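Local structure of berberine bridge enzyme-like 28 (5D79) at residues I65-S71 with E359-F365; V310-L314 with L326-C331; I337-L341 with L352-T356; L507-T512 with I526-N530. The protein is a secreted FAD-dependent oxidoreductase of the berberine bridge enzyme-like family that takes part in adaptation to salt stress. All blocks are in the same frame, centred on the assembly; numbering follows the deposited sequence.

Contact 1. Residues I65-S71 with E359-F365; sequences IQNPRFS and ERTSLSF
Glu359 O takes Gln66 NE2 at 3.2 Å in a nearly straight bond (173°); the oxygen lies in the amide plane of Gln66, while NE2 stands well above the carbonyl plane. Arg360 runs extended beside Ile65, whose O lies over one guanidinium face; Asp62 and Glu435 bind NE and NH1, while NH2 lies 3.0 Å from Ser71 OG. Thr361 N donates to Gln66 OE1 (2.8 Å), and its methyl CG2 rests on Pro68 CD at 3.7 Å. Thr361 OG1 accepts from Leu363 N, an ST turn that leads into strand 363-372. Ser364 OG, bonded to Asp438, sits against Pro68 CB. At Phe365 a chi1 of 62° folds the ring back over the Asn67 amide, planes 17° apart, with ND2 over the ring centre. Phe365 N reaches Asn67 OD1 at 3.1 Å, and Asn67 ND2 reaches Phe365 O at 3.2 Å; Arg69 NH2 comes to that O from the opposite face of the carbonyl. Two side-chain amides thus each pair with backbone N-H and C=O groups, tying the loop to the strand start beside His111, the covalent FAD attachment residue (unlinked in this model), with the Phe365 side chain about 4 Å from the bound FAD.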
# COMPACT_ATOMS: atom_id res chain seq x y z
N ILE A 65 3.72 -8.72 11.76
CA ILE A 65 4.69 -8.84 10.66
C ILE A 65 3.99 -9.54 9.49
O ILE A 65 3.74 -10.74 9.53
CB ILE A 65 5.97 -9.61 11.05
CG1 ILE A 65 6.83 -8.77 12.00
CG2 ILE A 65 6.77 -9.94 9.81
CD1 ILE A 65 8.14 -9.42 12.44
N GLN A 66 3.66 -8.75 8.47
CA GLN A 66 2.88 -9.24 7.34
C GLN A 66 3.76 -9.53 6.13
O GLN A 66 3.28 -9.68 5.00
CB GLN A 66 1.78 -8.25 7.01
CG GLN A 66 0.76 -8.07 8.13
CD GLN A 66 -0.16 -9.28 8.35
OE1 GLN A 66 0.09 -10.38 7.85
NE2 GLN A 66 -1.23 -9.07 9.12
N ASN A 67 5.07 -9.59 6.38
CA ASN A 67 6.02 -10.24 5.48
C ASN A 67 6.98 -11.08 6.35
O ASN A 67 8.01 -10.58 6.82
CB ASN A 67 6.77 -9.21 4.63
CG ASN A 67 7.37 -9.83 3.37
OD1 ASN A 67 7.52 -11.06 3.27
ND2 ASN A 67 7.71 -8.98 2.40
N PRO A 68 6.60 -12.35 6.59
CA PRO A 68 7.24 -13.28 7.54
C PRO A 68 8.76 -13.45 7.39
O PRO A 68 9.45 -13.73 8.39
CB PRO A 68 6.52 -14.60 7.25
CG PRO A 68 5.17 -14.18 6.80
CD PRO A 68 5.40 -12.93 5.99
N ARG A 69 9.26 -13.26 6.17
CA ARG A 69 10.69 -13.39 5.91
C ARG A 69 11.49 -12.41 6.75
O ARG A 69 12.70 -12.58 6.96
CB ARG A 69 10.98 -13.19 4.42
CG ARG A 69 10.63 -11.82 3.90
CD ARG A 69 10.83 -11.71 2.39
NE ARG A 69 12.22 -11.47 1.98
CZ ARG A 69 12.59 -10.57 1.07
NH1 ARG A 69 13.88 -10.43 0.76
NH2 ARG A 69 11.69 -9.80 0.47
N PHE A 70 10.81 -11.37 7.24
CA PHE A 70 11.45 -10.37 8.08
C PHE A 70 11.13 -10.60 9.55
O PHE A 70 11.27 -9.70 10.37
CB PHE A 70 11.03 -8.97 7.66
CG PHE A 70 11.52 -8.59 6.30
CD1 PHE A 70 12.88 -8.48 6.05
CD2 PHE A 70 10.63 -8.34 5.28
CE1 PHE A 70 13.35 -8.13 4.80
CE2 PHE A 70 11.08 -7.98 4.02
CZ PHE A 70 12.44 -7.88 3.77
N SER A 71 10.69 -11.81 9.86
CA SER A 71 10.47 -12.18 11.25
C SER A 71 11.53 -13.18 11.70
O SER A 71 11.37 -13.82 12.74
CB SER A 71 9.08 -12.77 11.43
OG SER A 71 8.99 -13.98 10.72
N GLU A 359 -5.35 -11.33 11.18
CA GLU A 359 -4.48 -12.47 11.41
C GLU A 359 -3.19 -12.35 10.60
O GLU A 359 -3.14 -11.66 9.57
CB GLU A 359 -5.22 -13.78 11.10
CG GLU A 359 -6.29 -14.13 12.14
CD GLU A 359 -5.77 -14.11 13.59
OE1 GLU A 359 -4.84 -14.89 13.91
OE2 GLU A 359 -6.29 -13.31 14.40
N ARG A 360 -2.14 -12.99 11.11
CA ARG A 360 -0.82 -12.95 10.50
C ARG A 360 -0.83 -13.72 9.19
O ARG A 360 -1.44 -14.78 9.10
CB ARG A 360 0.23 -13.53 11.46
CG ARG A 360 1.66 -13.05 11.21
CD ARG A 360 2.60 -13.59 12.28
NE ARG A 360 4.01 -13.28 12.02
CZ ARG A 360 4.79 -13.94 11.17
NH1 ARG A 360 4.30 -14.95 10.46
NH2 ARG A 360 6.06 -13.60 11.03
N THR A 361 -0.20 -13.18 8.15
CA THR A 361 -0.06 -13.92 6.91
C THR A 361 0.95 -15.05 7.07
O THR A 361 1.76 -15.07 8.00
CB THR A 361 0.39 -13.02 5.76
OG1 THR A 361 0.45 -13.79 4.55
CG2 THR A 361 1.77 -12.45 6.06
N SER A 362 0.90 -16.01 6.14
CA SER A 362 1.83 -17.14 6.20
C SER A 362 2.71 -17.15 4.97
O SER A 362 3.59 -18.00 4.84
CB SER A 362 1.07 -18.46 6.34
OG SER A 362 0.63 -18.95 5.08
N LEU A 363 2.48 -16.19 4.07
CA LEU A 363 3.21 -16.11 2.81
C LEU A 363 4.17 -14.93 2.78
O LEU A 363 3.74 -13.77 2.87
CB LEU A 363 2.25 -16.00 1.62
CG LEU A 363 1.24 -17.15 1.47
CD1 LEU A 363 0.53 -17.07 0.14
CD2 LEU A 363 1.93 -18.50 1.64
N SER A 364 5.46 -15.24 2.67
CA SER A 364 6.49 -14.23 2.43
C SER A 364 6.44 -13.80 0.98
O SER A 364 5.92 -14.54 0.14
CB SER A 364 7.89 -14.76 2.77
OG SER A 364 8.00 -15.07 4.15
N PHE A 365 6.97 -12.63 0.67
CA PHE A 365 6.94 -12.16 -0.70
C PHE A 365 8.07 -11.19 -1.02
O PHE A 365 8.71 -10.62 -0.12
CB PHE A 365 5.57 -11.52 -1.00
CG PHE A 365 5.27 -10.31 -0.15
CD1 PHE A 365 5.75 -9.06 -0.51
CD2 PHE A 365 4.51 -10.43 1.00
CE1 PHE A 365 5.49 -7.95 0.28
CE2 PHE A 365 4.24 -9.32 1.80
CZ PHE A 365 4.74 -8.08 1.43
O HOH W 1 -2.79 -10.60 6.57

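Contact 2. Residues V310-L314 with L326-C331; sequences VNNLL and LEKEGC
Leu314 is the bump that enters the bend of the 326-331 loop. Its CG stands beside the backbone N (chi1 -67°), which sends the fork across to the other segment. There CD2 settles into a hollow walled by Leu326 CD2, by the main chain at Glu327, where C is 4.0 Å away, and by Cys331 SG at 3.8 Å. The other branch, CD1, goes to the outer side of the loop and presses on Lys328 CG at 3.7 Å.

Going the other way, the sulfur is the knob of the loop. Cys331 SG lodges between the Leu313 and Leu314 forks, 3.7 Å from Leu313 CD2, and that same methyl also touches Leu326 CD2 at 3.9 Å. One turn back along the helix, Val310 CG2 meets Cys331 CB at 3.8 Å. Lys328 covers this end: bent at chi2 (-86°), its chain lies crosswise over the valine, with CE 3.7 Å from Val310 CG1, so aliphatic carbons rather than the ammonium do the touching. A 3-10 turn at 328-330 makes the curve, with Cys331 N bonded to Lys328 O.

Beneath this layer lies the large antiparallel sheet. Leu313 reaches down to Thr254, Phe256 and Tyr306, and Leu326 to Val258, on strands 253-260 and 298-306. Helix 310-320 is the helix of a beta-alpha-beta crossover from strand 298-306 to edge strand 331-334, parallel to it, with strand 253-260 between the two.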
# COMPACT_ATOMS: atom_id res chain seq x y z
N VAL A 310 -26.05 -4.71 -13.93
CA VAL A 310 -25.42 -5.71 -14.78
C VAL A 310 -25.72 -5.49 -16.27
O VAL A 310 -24.86 -5.72 -17.11
CB VAL A 310 -25.82 -7.13 -14.37
CG1 VAL A 310 -27.33 -7.29 -14.33
CG2 VAL A 310 -25.17 -8.15 -15.29
N ASN A 311 -26.91 -5.04 -16.62
CA ASN A 311 -27.21 -4.89 -18.05
C ASN A 311 -26.40 -3.74 -18.66
O ASN A 311 -26.02 -3.80 -19.83
CB ASN A 311 -28.72 -4.68 -18.27
CG ASN A 311 -29.52 -5.98 -18.13
OD1 ASN A 311 -28.96 -7.04 -17.82
ND2 ASN A 311 -30.82 -5.90 -18.36
N ASN A 312 -26.11 -2.72 -17.86
CA ASN A 312 -25.30 -1.59 -18.29
C ASN A 312 -23.84 -1.97 -18.44
O ASN A 312 -23.16 -1.48 -19.34
CB ASN A 312 -25.43 -0.42 -17.32
CG ASN A 312 -26.82 0.18 -17.32
OD1 ASN A 312 -27.62 -0.10 -18.20
ND2 ASN A 312 -27.11 1.01 -16.33
N LEU A 313 -23.36 -2.83 -17.56
CA LEU A 313 -22.01 -3.36 -17.68
C LEU A 313 -21.86 -4.11 -19.00
O LEU A 313 -20.89 -3.93 -19.73
CB LEU A 313 -21.67 -4.28 -16.50
CG LEU A 313 -20.45 -5.18 -16.73
CD1 LEU A 313 -19.18 -4.34 -16.83
CD2 LEU A 313 -20.31 -6.27 -15.68
N LEU A 314 -22.86 -4.95 -19.30
CA LEU A 314 -22.81 -5.86 -20.44
C LEU A 314 -22.84 -5.11 -21.77
O LEU A 314 -22.12 -5.47 -22.70
CB LEU A 314 -23.98 -6.86 -20.38
CG LEU A 314 -23.90 -7.86 -19.22
CD1 LEU A 314 -25.14 -8.74 -19.15
CD2 LEU A 314 -22.63 -8.69 -19.33
N LEU A 326 -17.42 -11.38 -22.23
CA LEU A 326 -18.20 -11.34 -20.99
C LEU A 326 -19.68 -11.56 -21.25
O LEU A 326 -20.27 -10.92 -22.12
CB LEU A 326 -18.02 -10.02 -20.27
CG LEU A 326 -18.76 -9.95 -18.94
CD1 LEU A 326 -18.15 -10.95 -18.00
CD2 LEU A 326 -18.68 -8.56 -18.33
N GLU A 327 -20.27 -12.47 -20.47
CA GLU A 327 -21.71 -12.70 -20.52
C GLU A 327 -22.28 -12.65 -19.12
O GLU A 327 -21.53 -12.61 -18.16
CB GLU A 327 -22.02 -14.04 -21.19
CG GLU A 327 -21.75 -14.02 -22.69
CD GLU A 327 -22.08 -15.33 -23.37
OE1 GLU A 327 -21.20 -15.85 -24.09
OE2 GLU A 327 -23.22 -15.83 -23.20
N LYS A 328 -23.61 -12.65 -19.00
CA LYS A 328 -24.27 -12.48 -17.70
C LYS A 328 -23.79 -13.46 -16.64
O LYS A 328 -23.75 -13.16 -15.44
CB LYS A 328 -25.77 -12.60 -17.85
CG LYS A 328 -26.53 -11.53 -17.11
CD LYS A 328 -26.79 -11.90 -15.67
CE LYS A 328 -27.74 -10.89 -15.01
NZ LYS A 328 -28.45 -11.46 -13.84
N GLU A 329 -23.42 -14.65 -17.09
CA GLU A 329 -23.06 -15.74 -16.21
C GLU A 329 -21.75 -15.43 -15.51
O GLU A 329 -21.47 -15.97 -14.44
CB GLU A 329 -22.97 -17.04 -16.99
CG GLU A 329 -24.33 -17.58 -17.40
CD GLU A 329 -25.01 -16.82 -18.54
OE1 GLU A 329 -24.32 -16.37 -19.47
OE2 GLU A 329 -26.25 -16.69 -18.51
N GLY A 330 -20.96 -14.56 -16.13
CA GLY A 330 -19.69 -14.17 -15.58
C GLY A 330 -19.85 -13.03 -14.59
O GLY A 330 -18.89 -12.63 -13.95
N CYS A 331 -21.08 -12.54 -14.47
CA CYS A 331 -21.37 -11.36 -13.65
C CYS A 331 -22.15 -11.65 -12.38
O CYS A 331 -22.92 -12.59 -12.31
CB CYS A 331 -22.15 -10.36 -14.47
SG CYS A 331 -21.34 -9.85 -15.96

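Contact 3. Residues I337-L341 with L352-T356; sequences IESVL and LGVLT
On the long connection between strands 331-334 and 363-372, helix 336-343 packs its Ile337, Val340 and Leu341 against Leu352, Val354 and Leu355 of a 3-10 segment. Leu341, Leu352 and Leu355 carry most of the contact. Leu341 CG leaves beside the backbone N (chi1 -85°), and the CD1 methyl drops between the two leucines opposite, 3.5 Å from Leu355 CD1 and 3.6 Å from Leu352 CD2; the Leu341 side chain crosses both of theirs at about a right angle. Leu341 CG also grazes Val354 CG2 at 4.2 Å.

The strands joined by this connection are the two outermost of the seven-stranded antiparallel sheet, and the helix and the 3-10 segment meet along the edge-to-edge path as an apolar pair. Leu355 opens its fork toward the helix: CD1 touches Ile337 CD1 at 3.7 Å, CD2 touches Val340 CG1 at 3.9 Å. Ile337 also brings CG1 to within 4.0 Å of Leu352 CD2. Helix 153-163 flanks the contact, with Tyr157 on Ile337 and Val340, and Tyr158 on Leu352. Within the 3-10 segment, Thr356 OG1 donates to Gly353 O at 2.6 Å, in the carbonyl plane, and Thr356 N binds the same oxygen.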
# COMPACT_ATOMS: atom_id res chain seq x y z
N ILE A 337 -19.84 -3.28 -0.39
CA ILE A 337 -19.16 -3.91 0.72
C ILE A 337 -19.03 -5.41 0.45
O ILE A 337 -18.05 -6.04 0.85
CB ILE A 337 -19.87 -3.64 2.08
CG1 ILE A 337 -19.03 -4.19 3.24
CG2 ILE A 337 -21.29 -4.22 2.11
CD1 ILE A 337 -17.64 -3.58 3.31
N GLU A 338 -20.00 -6.00 -0.24
CA GLU A 338 -19.89 -7.42 -0.58
C GLU A 338 -18.80 -7.63 -1.63
O GLU A 338 -18.14 -8.67 -1.66
CB GLU A 338 -21.24 -7.97 -1.04
CG GLU A 338 -22.20 -8.22 0.12
CD GLU A 338 -23.57 -8.72 -0.33
OE1 GLU A 338 -24.05 -8.29 -1.40
OE2 GLU A 338 -24.16 -9.54 0.39
N SER A 339 -18.59 -6.62 -2.48
CA SER A 339 -17.56 -6.69 -3.52
C SER A 339 -16.15 -6.63 -2.90
O SER A 339 -15.19 -7.13 -3.47
CB SER A 339 -17.74 -5.57 -4.54
OG SER A 339 -17.21 -4.35 -4.06
N VAL A 340 -16.06 -6.01 -1.72
CA VAL A 340 -14.82 -6.01 -0.94
C VAL A 340 -14.43 -7.44 -0.53
O VAL A 340 -13.29 -7.86 -0.68
CB VAL A 340 -14.95 -5.10 0.32
CG1 VAL A 340 -13.76 -5.27 1.24
CG2 VAL A 340 -15.13 -3.64 -0.07
N LEU A 341 -15.39 -8.19 0.00
CA LEU A 341 -15.13 -9.59 0.34
C LEU A 341 -14.77 -10.36 -0.92
O LEU A 341 -13.94 -11.26 -0.91
CB LEU A 341 -16.34 -10.24 1.02
CG LEU A 341 -16.55 -10.08 2.53
CD1 LEU A 341 -16.86 -8.65 2.87
CD2 LEU A 341 -17.68 -10.96 2.98
N LEU A 352 -19.80 -10.42 6.69
CA LEU A 352 -18.96 -9.23 6.57
C LEU A 352 -17.90 -9.14 7.67
O LEU A 352 -16.92 -8.41 7.54
CB LEU A 352 -19.82 -7.97 6.59
CG LEU A 352 -20.85 -7.82 5.49
CD1 LEU A 352 -21.64 -6.52 5.67
CD2 LEU A 352 -20.16 -7.88 4.13
N GLY A 353 -18.12 -9.88 8.75
CA GLY A 353 -17.22 -9.86 9.89
C GLY A 353 -15.79 -10.27 9.63
O GLY A 353 -14.91 -9.94 10.41
N VAL A 354 -15.54 -10.98 8.54
CA VAL A 354 -14.18 -11.44 8.24
C VAL A 354 -13.28 -10.27 7.89
O VAL A 354 -12.06 -10.39 7.88
CB VAL A 354 -14.16 -12.45 7.10
CG1 VAL A 354 -15.07 -13.62 7.42
CG2 VAL A 354 -14.56 -11.80 5.79
N LEU A 355 -13.90 -9.13 7.61
CA LEU A 355 -13.16 -7.93 7.28
C LEU A 355 -12.37 -7.44 8.47
O LEU A 355 -11.35 -6.76 8.32
CB LEU A 355 -14.11 -6.84 6.80
CG LEU A 355 -14.78 -7.24 5.49
CD1 LEU A 355 -15.67 -6.12 5.05
CD2 LEU A 355 -13.74 -7.58 4.42
N THR A 356 -12.85 -7.81 9.66
CA THR A 356 -12.29 -7.38 10.93
C THR A 356 -11.17 -8.26 11.47
O THR A 356 -10.59 -7.94 12.50
CB THR A 356 -13.39 -7.32 12.00
OG1 THR A 356 -13.74 -8.64 12.40
CG2 THR A 356 -14.62 -6.65 11.45

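Contact 4. Residues L507-T512 with I526-N530; sequences LVRVKT and IPLVN
Thr512 OG1 takes the backbone N-H of Val529 at 3.0 Å, with an angle of 161° at the hydrogen. The same hydroxyl donates to Val508 O one turn back (2.7 Å), an oxygen that also receives Thr512 N from the opposite face of its plane. Its proton goes to the helix carbonyl, so toward the tail OG1 acts as an acceptor. Thr512 OG1 stands beside its backbone N (chi1 -58°), which places the hydroxyl within reach of both Val508 O and Val529 N.

Around this bond the contact is mostly aliphatic. Val508 splits its methyls: CG2 goes to Ile526 CG2 at 3.6 Å, while CG1 lies against Val529 CB at 3.8 Å. Pro527 O lies 3.3 Å from Val508 CG2, buried and with no hydrogen-bond partner in the model. Leu528 folds CD2 over Thr512 CA at 3.6 Å. On the outer side, Val529 CG2 sits over one face of the Arg509 guanidinium, toward its rim.

The second shell fixes the charged ends. Glu505 forms a salt bridge with Arg509 NH1; Lys511, whose CE passes 3.3 Å from Ile526 O, sends NZ on to Asp515, Asp518 and the carbonyls of Phe520 and Ser235. Ser235 OG also accepts from Ile526 N, and Phe500 and Phe504 border the isoleucine. The result is a C-terminal tail in extended, polyproline-II-like conformation laid across helix 504-514, the last helix of the model.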
# COMPACT_ATOMS: atom_id res chain seq x y z
N LEU A 507 8.53 17.84 -1.54
CA LEU A 507 8.59 16.96 -0.37
C LEU A 507 9.82 17.28 0.49
O LEU A 507 9.72 17.33 1.72
CB LEU A 507 8.61 15.49 -0.81
CG LEU A 507 7.28 14.92 -1.27
CD1 LEU A 507 7.50 13.69 -2.13
CD2 LEU A 507 6.41 14.60 -0.06
N VAL A 508 10.96 17.50 -0.18
CA VAL A 508 12.22 17.85 0.49
C VAL A 508 12.13 19.22 1.16
O VAL A 508 12.64 19.41 2.27
CB VAL A 508 13.40 17.82 -0.52
CG1 VAL A 508 14.54 18.72 -0.06
CG2 VAL A 508 13.90 16.40 -0.71
N ARG A 509 11.47 20.17 0.50
CA ARG A 509 11.24 21.47 1.10
C ARG A 509 10.36 21.32 2.34
O ARG A 509 10.69 21.81 3.43
CB ARG A 509 10.61 22.45 0.10
CG ARG A 509 11.44 22.72 -1.16
CD ARG A 509 12.90 23.05 -0.85
NE ARG A 509 13.58 23.65 -2.00
CZ ARG A 509 14.26 22.98 -2.92
NH1 ARG A 509 14.37 21.65 -2.84
NH2 ARG A 509 14.84 23.62 -3.92
N VAL A 510 9.24 20.62 2.19
CA VAL A 510 8.34 20.40 3.31
C VAL A 510 9.08 19.66 4.43
O VAL A 510 9.02 20.06 5.59
CB VAL A 510 7.07 19.61 2.90
CG1 VAL A 510 6.20 19.33 4.11
CG2 VAL A 510 6.27 20.37 1.85
N LYS A 511 9.83 18.62 4.05
CA LYS A 511 10.65 17.86 5.01
C LYS A 511 11.60 18.76 5.80
O LYS A 511 11.79 18.59 7.00
CB LYS A 511 11.44 16.78 4.27
CG LYS A 511 12.53 16.11 5.08
CD LYS A 511 11.99 15.25 6.22
CE LYS A 511 13.13 14.45 6.84
NZ LYS A 511 12.77 13.68 8.07
N THR A 512 12.20 19.73 5.12
CA THR A 512 13.17 20.60 5.76
C THR A 512 12.52 21.55 6.76
O THR A 512 13.10 21.85 7.80
CB THR A 512 13.98 21.38 4.72
OG1 THR A 512 14.62 20.44 3.84
CG2 THR A 512 15.06 22.25 5.38
N ILE A 526 12.72 10.77 2.81
CA ILE A 526 12.96 12.02 2.10
C ILE A 526 14.06 12.78 2.81
O ILE A 526 14.00 12.95 4.04
CB ILE A 526 11.67 12.87 2.04
CG1 ILE A 526 10.54 12.13 1.32
CG2 ILE A 526 11.93 14.24 1.40
CD1 ILE A 526 10.80 11.85 -0.15
N PRO A 527 15.09 13.24 2.06
CA PRO A 527 16.22 13.95 2.68
C PRO A 527 15.97 15.44 2.91
O PRO A 527 15.08 16.05 2.31
CB PRO A 527 17.33 13.75 1.66
CG PRO A 527 16.60 13.79 0.35
CD PRO A 527 15.30 13.04 0.62
N LEU A 528 16.76 16.01 3.81
CA LEU A 528 16.78 17.45 3.98
C LEU A 528 17.47 18.10 2.79
O LEU A 528 18.32 17.50 2.13
CB LEU A 528 17.49 17.83 5.27
CG LEU A 528 16.91 17.49 6.64
CD1 LEU A 528 17.99 17.71 7.68
CD2 LEU A 528 15.70 18.33 6.97
N VAL A 529 17.12 19.36 2.54
CA VAL A 529 17.68 20.14 1.46
C VAL A 529 19.16 20.50 1.69
O VAL A 529 19.66 20.47 2.82
CB VAL A 529 16.85 21.43 1.26
CG1 VAL A 529 17.33 22.53 2.19
CG2 VAL A 529 16.87 21.89 -0.20
N ASN A 530 19.87 20.82 0.60
CA ASN A 530 21.26 21.25 0.67
C ASN A 530 21.38 22.75 0.99
O ASN A 530 21.86 23.13 2.06
CB ASN A 530 21.99 20.96 -0.66
CG ASN A 530 22.59 19.54 -0.71
OD1 ASN A 530 22.55 18.79 0.26
ND2 ASN A 530 23.15 19.19 -1.87

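In the fold
Contact 3 is the most buried of the four and wholly apolar between its segments. Contact 2, its centre about 30 Å from the centre of the chain, is apolar too but has a lysine chain along its outer side. Both lie within connections between strands of the same seven-stranded sheet, and contact 1 fastens the start of that sheet's edge strand 363-372 to a loop ahead of strand 80-82. Contacts 2 and 3 are nested along the chain inside the loop that contact 1 closes. Contact 1 lies beside the FAD and is chiefly polar. Contact 4, about 50 Å from contact 2 between centres and across the chain's centre, mixes one hydrogen bond with aliphatic packing.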